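PDB 2BKM: truncated hemoglobin from geobacillus stearothermophilus, which binds heme and, at its iron, molecular oxygen, consistent with a role in oxygen storage or transport. Local coordinates for residues Leu52-Gly57 with Leu61-His66; Pro31-Ile36 with Ala85-Ala90; Ala95-Gly100 with Pro104-Phe109. All blocks are in the same frame, centred on the assembly; numbering follows the deposited sequence. Where two conformers were deposited one is given.

Contact 1: Leu52-Gly57 with Leu61-His66. With HEM (protoporphyrin IX containing Fe), chain D.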
# COMPACT_ATOMS: atom_id res chain seq x y z
N LEU A 52 -3.00 1.42 -6.32
CA LEU A 52 -4.10 1.31 -5.38
C LEU A 52 -5.41 1.68 -6.07
O LEU A 52 -6.44 1.08 -5.81
CB LEU A 52 -3.86 2.21 -4.18
CG LEU A 52 -2.74 1.73 -3.24
CD1 LEU A 52 -2.56 2.75 -2.17
CD2 LEU A 52 -3.09 0.36 -2.67
N THR A 53 -5.35 2.61 -7.02
CA THR A 53 -6.53 2.96 -7.80
C THR A 53 -7.09 1.71 -8.48
O THR A 53 -8.26 1.38 -8.37
CB THR A 53 -6.15 4.05 -8.83
OG1 THR A 53 -5.82 5.24 -8.11
CG2 THR A 53 -7.34 4.29 -9.78
N GLN A 54 -6.21 1.00 -9.18
CA GLN A 54 -6.61 -0.20 -9.88
C GLN A 54 -7.01 -1.30 -8.92
O GLN A 54 -7.99 -1.98 -9.13
CB GLN A 54 -5.42 -0.56 -10.77
CG GLN A 54 -5.44 -1.86 -11.48
CD GLN A 54 -4.23 -1.96 -12.36
OE1 GLN A 54 -3.77 -0.96 -12.93
NE2 GLN A 54 -3.68 -3.16 -12.49
N TYR A 55 -6.24 -1.47 -7.86
CA TYR A 55 -6.48 -2.49 -6.88
C TYR A 55 -7.84 -2.35 -6.25
O TYR A 55 -8.47 -3.35 -5.91
CB TYR A 55 -5.45 -2.26 -5.81
CG TYR A 55 -5.37 -3.17 -4.62
CD1 TYR A 55 -5.83 -2.77 -3.37
CD2 TYR A 55 -4.74 -4.40 -4.73
CE1 TYR A 55 -5.64 -3.52 -2.27
CE2 TYR A 55 -4.52 -5.18 -3.60
CZ TYR A 55 -4.99 -4.73 -2.38
OH TYR A 55 -4.77 -5.49 -1.27
N LEU A 56 -8.30 -1.11 -6.10
CA LEU A 56 -9.59 -0.85 -5.46
C LEU A 56 -10.75 -0.93 -6.41
O LEU A 56 -11.89 -0.68 -5.99
CB LEU A 56 -9.54 0.51 -4.80
CG LEU A 56 -8.71 0.71 -3.51
CD1 LEU A 56 -8.36 2.14 -3.40
CD2 LEU A 56 -9.57 0.36 -2.35
N GLY A 57 -10.47 -1.16 -7.69
CA GLY A 57 -11.56 -1.26 -8.67
C GLY A 57 -11.73 0.02 -9.47
O GLY A 57 -12.70 0.17 -10.23
N LEU A 61 -4.91 2.08 -13.92
CA LEU A 61 -3.85 3.04 -14.17
C LEU A 61 -2.47 2.45 -14.12
O LEU A 61 -1.55 2.90 -14.82
CB LEU A 61 -3.94 4.15 -13.15
CG LEU A 61 -5.23 4.97 -13.15
CD1 LEU A 61 -5.07 6.12 -12.17
CD2 LEU A 61 -5.55 5.49 -14.54
N TYR A 62 -2.28 1.50 -13.23
CA TYR A 62 -0.97 0.94 -13.05
C TYR A 62 -0.58 0.08 -14.26
O TYR A 62 0.51 0.26 -14.80
CB TYR A 62 -0.91 0.13 -11.74
CG TYR A 62 0.45 -0.50 -11.52
CD1 TYR A 62 1.43 0.15 -10.78
CD2 TYR A 62 0.78 -1.72 -12.13
CE1 TYR A 62 2.70 -0.42 -10.60
CE2 TYR A 62 2.05 -2.29 -11.96
CZ TYR A 62 2.98 -1.65 -11.20
OH TYR A 62 4.22 -2.22 -11.08
N THR A 63 -1.47 -0.80 -14.66
CA THR A 63 -1.17 -1.68 -15.80
C THR A 63 -0.86 -0.83 -17.03
O THR A 63 0.10 -1.13 -17.76
CB THR A 63 -2.30 -2.63 -16.05
OG1 THR A 63 -2.32 -3.58 -14.98
CG2 THR A 63 -2.07 -3.40 -17.36
N ALA A 64 -1.62 0.23 -17.22
CA ALA A 64 -1.49 1.08 -18.41
C ALA A 64 -0.07 1.60 -18.52
O ALA A 64 0.49 1.68 -19.61
CB ALA A 64 -2.47 2.24 -18.36
N GLU A 65 0.54 1.95 -17.40
CA GLU A 65 1.87 2.49 -17.46
C GLU A 65 2.98 1.48 -17.22
O GLU A 65 4.09 1.66 -17.75
CB GLU A 65 2.00 3.69 -16.51
CG GLU A 65 3.31 4.43 -16.66
CD GLU A 65 3.43 5.62 -15.70
OE1 GLU A 65 2.40 6.25 -15.39
OE2 GLU A 65 4.58 5.92 -15.30
N HIS A 66 2.75 0.47 -16.39
CA HIS A 66 3.84 -0.39 -15.96
C HIS A 66 3.64 -1.86 -16.29
O HIS A 66 4.53 -2.66 -16.02
CB HIS A 66 4.03 -0.25 -14.44
CG HIS A 66 4.07 1.16 -13.98
ND1 HIS A 66 5.17 1.97 -14.16
CD2 HIS A 66 3.12 1.94 -13.41
CE1 HIS A 66 4.91 3.17 -13.68
NE2 HIS A 66 3.67 3.19 -13.23
CHA HEM D . 7.37 -1.44 -4.77
CHB HEM D . 8.53 -2.65 -0.26
CHC HEM D . 4.03 -4.35 0.33
CHD HEM D . 2.70 -2.19 -3.74
C1A HEM D . 8.02 -1.60 -3.58
C2A HEM D . 9.40 -1.23 -3.38
C3A HEM D . 9.72 -1.56 -2.13
C4A HEM D . 8.56 -2.16 -1.52
CMA HEM D . 11.09 -1.34 -1.45
CAA HEM D . 10.31 -0.54 -4.42
CBA HEM D . 9.84 0.89 -4.61
CGA HEM D . 10.42 1.56 -5.85
O1A HEM D . 11.31 0.98 -6.56
O2A HEM D . 9.96 2.68 -6.18
C1B HEM D . 7.43 -3.26 0.26
C2B HEM D . 7.37 -3.92 1.55
C3B HEM D . 6.14 -4.40 1.68
C4B HEM D . 5.35 -4.08 0.52
CMB HEM D . 8.51 -4.00 2.58
CAB HEM D . 5.64 -5.16 2.90
CBB HEM D . 4.71 -6.13 2.81
C1C HEM D . 3.25 -3.84 -0.68
C2C HEM D . 1.81 -3.87 -0.72
C3C HEM D . 1.48 -3.27 -1.88
C4C HEM D . 2.68 -2.84 -2.55
CMC HEM D . 0.85 -4.48 0.34
CAC HEM D . 0.09 -2.96 -2.45
CBC HEM D . -1.06 -3.39 -1.95
C1D HEM D . 3.83 -1.83 -4.40
C2D HEM D . 3.84 -1.30 -5.74
C3D HEM D . 5.28 -1.09 -6.05
C4D HEM D . 6.01 -1.55 -4.89
CMD HEM D . 2.63 -0.99 -6.62
CAD HEM D . 5.85 -0.54 -7.34
CBD HEM D . 6.28 -1.70 -8.24
CGD HEM D . 6.97 -1.08 -9.44
O1D HEM D . 8.18 -0.69 -9.34
O2D HEM D . 6.25 -0.91 -10.46
NA HEM D . 7.55 -2.17 -2.42
NB HEM D . 6.18 -3.39 -0.32
NC HEM D . 3.75 -3.18 -1.78
ND HEM D . 5.13 -1.95 -3.93
FE HEM D . 5.65 -2.69 -2.13
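With CG anti to the backbone N (chi1 171°) and the chain extended beyond it, Gln-54 throws its carboxamide across the turn onto the first turn of helix 61-66. There OE1 accepts the backbone N-H of Thr-63 at 2.9 Å from N, nearly straight, in the carbonyl plane and on a lone pair. A second, weak bond reaches the same oxygen from Tyr-62 N. The other half of the amide, NE2, donates to Thr-63 OG1 at 2.9 Å, with the hydroxyl tilted from the amide plane. Gripped at both ends, the carboxamide is fixed against a flip, and N-H groups at the start of the helix gain an acceptor. Beside it Thr-53 CG2 rests on Leu-61 CD1 at 3.8 Å, while Thr-53 OG1 turns back to Lys-49 O of its own helix. The ring of Tyr-62 leads away from the interface: its OH donates a very short bond, 2.5 Å, to heme propionate O2D, and His-66 CD2 lies over one face. Gly-57, at positive phi, ends helix 42-55 in a Schellman motif. The whole is a tight corner between two consecutive helices of the truncated-globin fold, placing a tyrosine on a heme propionate.

Contact 2: Pro31-Ile36 with Ala85-Ala90. With HEM (protoporphyrin IX containing Fe), chain D; OXY (oxygen molecule), chain C; ACT (acetate ion), chain E.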
# COMPACT_ATOMS: atom_id res chain seq x y z
N PRO A 31 12.28 3.03 10.45
CA PRO A 31 13.59 2.36 10.37
C PRO A 31 13.61 0.96 9.73
O PRO A 31 14.65 0.51 9.21
CB PRO A 31 14.02 2.30 11.83
CG PRO A 31 12.77 2.35 12.60
CD PRO A 31 11.87 3.28 11.84
N ASP A 32 12.49 0.25 9.74
CA ASP A 32 12.45 -1.05 9.10
C ASP A 32 12.20 -0.96 7.61
O ASP A 32 12.37 -1.97 6.91
CB ASP A 32 11.38 -1.94 9.71
CG ASP A 32 11.68 -2.29 11.13
OD1 ASP A 32 12.85 -2.64 11.39
OD2 ASP A 32 10.77 -2.19 11.97
N LEU A 33 11.78 0.23 7.14
CA LEU A 33 11.47 0.40 5.73
C LEU A 33 12.40 1.32 4.99
O LEU A 33 12.79 1.03 3.85
CB LEU A 33 10.02 0.88 5.56
CG LEU A 33 9.00 -0.01 6.25
CD1 LEU A 33 7.67 0.66 6.04
CD2 LEU A 33 9.05 -1.38 5.62
N ARG A 34 12.73 2.44 5.63
CA ARG A 34 13.53 3.52 5.04
C ARG A 34 14.73 3.00 4.26
O ARG A 34 14.98 3.49 3.14
CB ARG A 34 13.96 4.53 6.12
CG ARG A 34 14.59 5.82 5.57
CD ARG A 34 15.40 6.54 6.67
NE ARG A 34 16.46 7.42 6.16
CZ ARG A 34 16.62 7.81 4.89
NH1 ARG A 34 15.78 7.42 3.93
NH2 ARG A 34 17.63 8.61 4.57
N PRO A 35 15.46 1.99 4.78
CA PRO A 35 16.68 1.71 4.02
C PRO A 35 16.43 0.94 2.73
O PRO A 35 17.28 1.01 1.82
CB PRO A 35 17.55 0.91 5.00
CG PRO A 35 16.80 0.93 6.35
CD PRO A 35 15.36 1.11 5.97
N ILE A 36 15.28 0.24 2.61
CA ILE A 36 15.05 -0.56 1.40
C ILE A 36 14.23 0.16 0.32
O ILE A 36 14.10 -0.32 -0.80
CB ILE A 36 14.46 -1.96 1.67
CG1 ILE A 36 13.01 -1.89 2.19
CG2 ILE A 36 15.37 -2.74 2.61
CD1 ILE A 36 12.20 -3.20 2.00
N ALA A 85 6.65 -6.50 6.78
CA ALA A 85 5.23 -6.42 6.42
C ALA A 85 4.45 -5.72 7.52
O ALA A 85 3.59 -4.86 7.21
CB ALA A 85 4.65 -7.77 6.14
N GLU A 86 4.76 -6.04 8.77
CA GLU A 86 4.07 -5.34 9.85
C GLU A 86 4.40 -3.86 9.83
O GLU A 86 3.56 -3.01 10.14
CB GLU A 86 4.41 -5.92 11.22
CG GLU A 86 3.90 -7.25 11.44
CD GLU A 86 2.39 -7.28 11.51
OE1 GLU A 86 1.79 -8.20 10.92
OE2 GLU A 86 1.85 -6.39 12.20
N ALA A 87 5.64 -3.52 9.54
CA ALA A 87 5.97 -2.10 9.48
C ALA A 87 5.21 -1.39 8.38
O ALA A 87 4.72 -0.26 8.58
CB ALA A 87 7.49 -1.93 9.30
N TRP A 88 5.11 -2.03 7.21
CA TRP A 88 4.40 -1.42 6.11
C TRP A 88 2.94 -1.22 6.53
O TRP A 88 2.38 -0.16 6.36
CB TRP A 88 4.51 -2.38 4.93
CG TRP A 88 4.07 -1.85 3.61
CD1 TRP A 88 4.88 -1.43 2.58
CD2 TRP A 88 2.73 -1.72 3.13
NE1 TRP A 88 4.13 -1.06 1.50
CE2 TRP A 88 2.80 -1.23 1.79
CE3 TRP A 88 1.47 -2.02 3.67
CZ2 TRP A 88 1.67 -0.94 1.03
CZ3 TRP A 88 0.31 -1.74 2.90
CH2 TRP A 88 0.44 -1.23 1.59
N LEU A 89 2.35 -2.28 7.10
CA LEU A 89 0.92 -2.18 7.49
C LEU A 89 0.75 -1.14 8.59
O LEU A 89 -0.28 -0.46 8.62
CB LEU A 89 0.40 -3.55 7.94
CG LEU A 89 0.28 -4.48 6.73
CD1 LEU A 89 0.10 -5.88 7.29
CD2 LEU A 89 -0.88 -4.07 5.85
N ALA A 90 1.71 -1.04 9.50
CA ALA A 90 1.57 -0.04 10.57
C ALA A 90 1.65 1.36 10.00
O ALA A 90 0.92 2.28 10.45
CB ALA A 90 2.66 -0.25 11.61
CHA HEM D . 7.37 -1.44 -4.77
CHB HEM D . 8.53 -2.65 -0.26
CHC HEM D . 4.03 -4.35 0.33
CHD HEM D . 2.70 -2.19 -3.74
C1A HEM D . 8.02 -1.60 -3.58
C2A HEM D . 9.40 -1.23 -3.38
C3A HEM D . 9.72 -1.56 -2.13
C4A HEM D . 8.56 -2.16 -1.52
CMA HEM D . 11.09 -1.34 -1.45
CAA HEM D . 10.31 -0.54 -4.42
CBA HEM D . 9.84 0.89 -4.61
CGA HEM D . 10.42 1.56 -5.85
O1A HEM D . 11.31 0.98 -6.56
O2A HEM D . 9.96 2.68 -6.18
C1B HEM D . 7.43 -3.26 0.26
C2B HEM D . 7.37 -3.92 1.55
C3B HEM D . 6.14 -4.40 1.68
C4B HEM D . 5.35 -4.08 0.52
CMB HEM D . 8.51 -4.00 2.58
CAB HEM D . 5.64 -5.16 2.90
CBB HEM D . 4.71 -6.13 2.81
C1C HEM D . 3.25 -3.84 -0.68
C2C HEM D . 1.81 -3.87 -0.72
C3C HEM D . 1.48 -3.27 -1.88
C4C HEM D . 2.68 -2.84 -2.55
CMC HEM D . 0.85 -4.48 0.34
CAC HEM D . 0.09 -2.96 -2.45
CBC HEM D . -1.06 -3.39 -1.95
C1D HEM D . 3.83 -1.83 -4.40
C2D HEM D . 3.84 -1.30 -5.74
C3D HEM D . 5.28 -1.09 -6.05
C4D HEM D . 6.01 -1.55 -4.89
CMD HEM D . 2.63 -0.99 -6.62
CAD HEM D . 5.85 -0.54 -7.34
CBD HEM D . 6.28 -1.70 -8.24
CGD HEM D . 6.97 -1.08 -9.44
O1D HEM D . 8.18 -0.69 -9.34
O2D HEM D . 6.25 -0.91 -10.46
NA HEM D . 7.55 -2.17 -2.42
NB HEM D . 6.18 -3.39 -0.32
NC HEM D . 3.75 -3.18 -1.78
ND HEM D . 5.13 -1.95 -3.93
FE HEM D . 5.65 -2.69 -2.13
O1 OXY C . 5.11 -1.24 -0.91
O2 OXY C . 5.46 -0.14 -1.17
C ACT E . 5.23 0.37 -1.70
O ACT E . 4.85 1.15 -0.83
OXT ACT E . 5.13 -0.81 -1.42
CH3 ACT E . 5.76 0.84 -3.00
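Leu-33 and Ala-87 meet where the loop after helix 12-29 folds over helix 82-98, which in the truncated-globin two-over-two helical sandwich carries the distal tryptophan, Trp-88. The loop side chains come down on the helix flank: Leu-33 CG and Asp-32 CB each lie 3.9 Å from Ala-87 CB, so the small methyl sits beneath both. One branch of Leu-33, CD1, lies against the Trp-88 backbone at CA, whereas CD2 touches Ala-87 CB and heme methyl CMB. Asp-32 is further tied to this helix through its backbone O, which accepts from Arg-84 NE. The indole, its CG anti to the backbone N (chi1 -169°), extends over the porphyrin. One face lies over the CHC side of the heme, offset toward the indole rim, with Trp-88 CD1 only 3.3 Å from heme C3B and CZ2 over C2C. Phe-23 meets the ring edge-to-face. Ile-36 CD1 packs on methyl CMB farther along the same porphyrin. The indole N-H edge faces the iron ligand, modelled as oxygen or acetate at overlapping positions. Either would be bound in the indole plane; acetate would also be held by Tyr-24 OH. In the oxygen model, uncertain because acetate overlaps it, the N-H of Trp-88 NE1 would point almost straight at O2, 3.1 Å from NE1.

Contact 3: Ala95-Gly100 with Pro104-Phe109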
# COMPACT_ATOMS: atom_id res chain seq x y z
N ALA A 95 -1.28 6.15 8.31
CA ALA A 95 -1.63 7.08 7.24
C ALA A 95 -3.14 7.16 7.10
O ALA A 95 -3.66 8.26 6.87
CB ALA A 95 -0.99 6.62 5.93
N MET A 96 -3.85 6.03 7.18
CA MET A 96 -5.31 6.04 7.13
C MET A 96 -5.83 6.88 8.27
O MET A 96 -6.71 7.70 8.04
CB MET A 96 -5.89 4.63 7.17
CG MET A 96 -5.61 3.86 5.91
SD MET A 96 -6.04 2.14 6.09
CE MET A 96 -6.03 1.62 4.38
N ASP A 97 -5.29 6.67 9.46
CA ASP A 97 -5.76 7.47 10.61
C ASP A 97 -5.48 8.96 10.35
O ASP A 97 -6.36 9.83 10.61
CB ASP A 97 -5.05 7.09 11.88
CG ASP A 97 -5.38 5.71 12.37
OD1 ASP A 97 -6.36 5.09 11.92
OD2 ASP A 97 -4.61 5.22 13.23
N GLU A 98 -4.31 9.26 9.81
CA GLU A 98 -3.88 10.67 9.68
C GLU A 98 -4.80 11.39 8.72
O GLU A 98 -5.09 12.56 8.94
CB GLU A 98 -2.46 10.70 9.15
CG GLU A 98 -1.93 12.09 8.90
CD GLU A 98 -0.45 12.07 8.53
OE1 GLU A 98 0.02 13.08 8.00
OE2 GLU A 98 0.23 11.04 8.77
N ILE A 99 -5.24 10.73 7.66
CA ILE A 99 -6.06 11.42 6.66
C ILE A 99 -7.52 11.38 7.07
O ILE A 99 -8.40 11.86 6.33
CB ILE A 99 -5.88 10.88 5.24
CG1 ILE A 99 -6.41 9.42 5.11
CG2 ILE A 99 -4.39 11.00 4.84
CD1 ILE A 99 -6.66 9.05 3.64
N GLY A 100 -7.77 10.81 8.25
CA GLY A 100 -9.12 10.68 8.78
C GLY A 100 -9.99 9.70 8.04
O GLY A 100 -11.22 9.84 8.05
N PRO A 104 -16.03 1.07 7.74
CA PRO A 104 -15.97 -0.29 7.22
C PRO A 104 -15.31 -0.38 5.86
O PRO A 104 -14.67 -1.40 5.60
CB PRO A 104 -17.45 -0.75 7.22
CG PRO A 104 -18.20 0.55 7.27
CD PRO A 104 -17.41 1.51 8.01
N ALA A 105 -15.47 0.61 5.00
CA ALA A 105 -14.77 0.60 3.72
C ALA A 105 -13.28 0.71 3.98
O ALA A 105 -12.52 -0.02 3.35
CB ALA A 105 -15.24 1.76 2.89
N ARG A 106 -12.84 1.57 4.89
CA ARG A 106 -11.43 1.56 5.27
C ARG A 106 -11.00 0.18 5.69
O ARG A 106 -9.92 -0.29 5.26
CB ARG A 106 -11.18 2.51 6.40
CG ARG A 106 -9.73 2.49 6.80
CD ARG A 106 -9.62 2.72 8.21
NE ARG A 106 -8.38 2.27 8.85
CZ ARG A 106 -7.70 3.04 9.69
NH1 ARG A 106 -6.62 2.53 10.27
NH2 ARG A 106 -8.03 4.32 9.92
N GLU A 107 -11.77 -0.48 6.55
CA GLU A 107 -11.25 -1.75 7.07
C GLU A 107 -11.25 -2.82 6.02
O GLU A 107 -10.37 -3.70 6.02
CB GLU A 107 -12.02 -2.20 8.32
CG GLU A 107 -12.09 -1.17 9.38
CD GLU A 107 -10.81 -0.84 10.02
OE1 GLU A 107 -9.70 -1.34 9.65
OE2 GLU A 107 -10.93 -0.02 10.98
N GLN A 108 -12.22 -2.79 5.12
CA GLN A 108 -12.25 -3.76 4.04
C GLN A 108 -11.00 -3.57 3.17
O GLN A 108 -10.32 -4.55 2.78
CB GLN A 108 -13.48 -3.55 3.15
CG GLN A 108 -14.76 -4.07 3.72
CD GLN A 108 -15.99 -3.51 3.01
OE1 GLN A 108 -17.09 -3.54 3.59
NE2 GLN A 108 -15.83 -3.00 1.80
N PHE A 109 -10.70 -2.33 2.86
CA PHE A 109 -9.49 -2.02 2.09
C PHE A 109 -8.24 -2.46 2.86
O PHE A 109 -7.37 -3.13 2.30
CB PHE A 109 -9.50 -0.50 1.85
CG PHE A 109 -8.29 0.05 1.16
CD1 PHE A 109 -8.05 1.42 1.25
CD2 PHE A 109 -7.45 -0.73 0.36
CE1 PHE A 109 -6.97 2.01 0.58
CE2 PHE A 109 -6.36 -0.14 -0.30
CZ PHE A 109 -6.09 1.20 -0.17
O HOH W 1 -5.15 2.57 13.13
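Asp-97 and Arg-106 form an end-on salt bridge across the corner between helices 82-98 and 104-120, both terminal guanidinium nitrogens converging on one carboxylate oxygen. Arg-106 NH2 stands 2.7 Å from Asp-97 OD1 and meets it nearly along the C-O bond. NH1, at 3.1 Å, approaches that oxygen from above the carboxylate plane, and the two flat groups are turned 40° apart. Met-96 covers one guanidinium face: its CB sits over the centre, 3.5 Å from Arg-106 CZ, with SD beside NE. Beyond CG the methionine runs extended, carrying CE to Phe-109, where a CH-pi contact meets the ring off-centre, 3.7 Å from CD1. In the next shell, a water donates to Asp-97 OD2 and weakly accepts from Arg-106 NH1, while Leu-101 O in the connecting turn takes a further bond from NH2. Glu-107 OE1 adds a long ion pair to NE. Leu-19 of helix 12-29 packs on both Met-96 and Phe-109, and Gly-100 closes helix 82-98 in a Schellman motif. Replacing Arg-106 with a leucine would probably strand the Asp-97 carboxylate without its charged mate and deprive Leu-101 O of a donor. The corner thus joins an ion pair to apolar packing, with the methionine serving both, and OD1, accepting two guanidinium hydrogen bonds, would be expected to favour an ionised aspartate.

Contacts 1 and 2 lie on opposite sides of the chain's centre, their centres 23 Å apart, yet both reach the heme: one at a propionate, the other above the porphyrin and the iron ligand. Along the chain, contact 1 is nested inside the loop closed by contact 2. Contact 3 follows both and shares helix 82-98 with contact 2; their centres are 18 Å apart and the nearest atoms about 5 Å, without touching. Contacts 1 and 3 do touch, because Phe-109 packs on Leu-52, Tyr-55 and Leu-56, with Phe-109 CD2 3.6 Å from Leu-56 CD2. The Phe-109 side chain lies about 6 Å from the heme, bringing contact 3 close to the pocket.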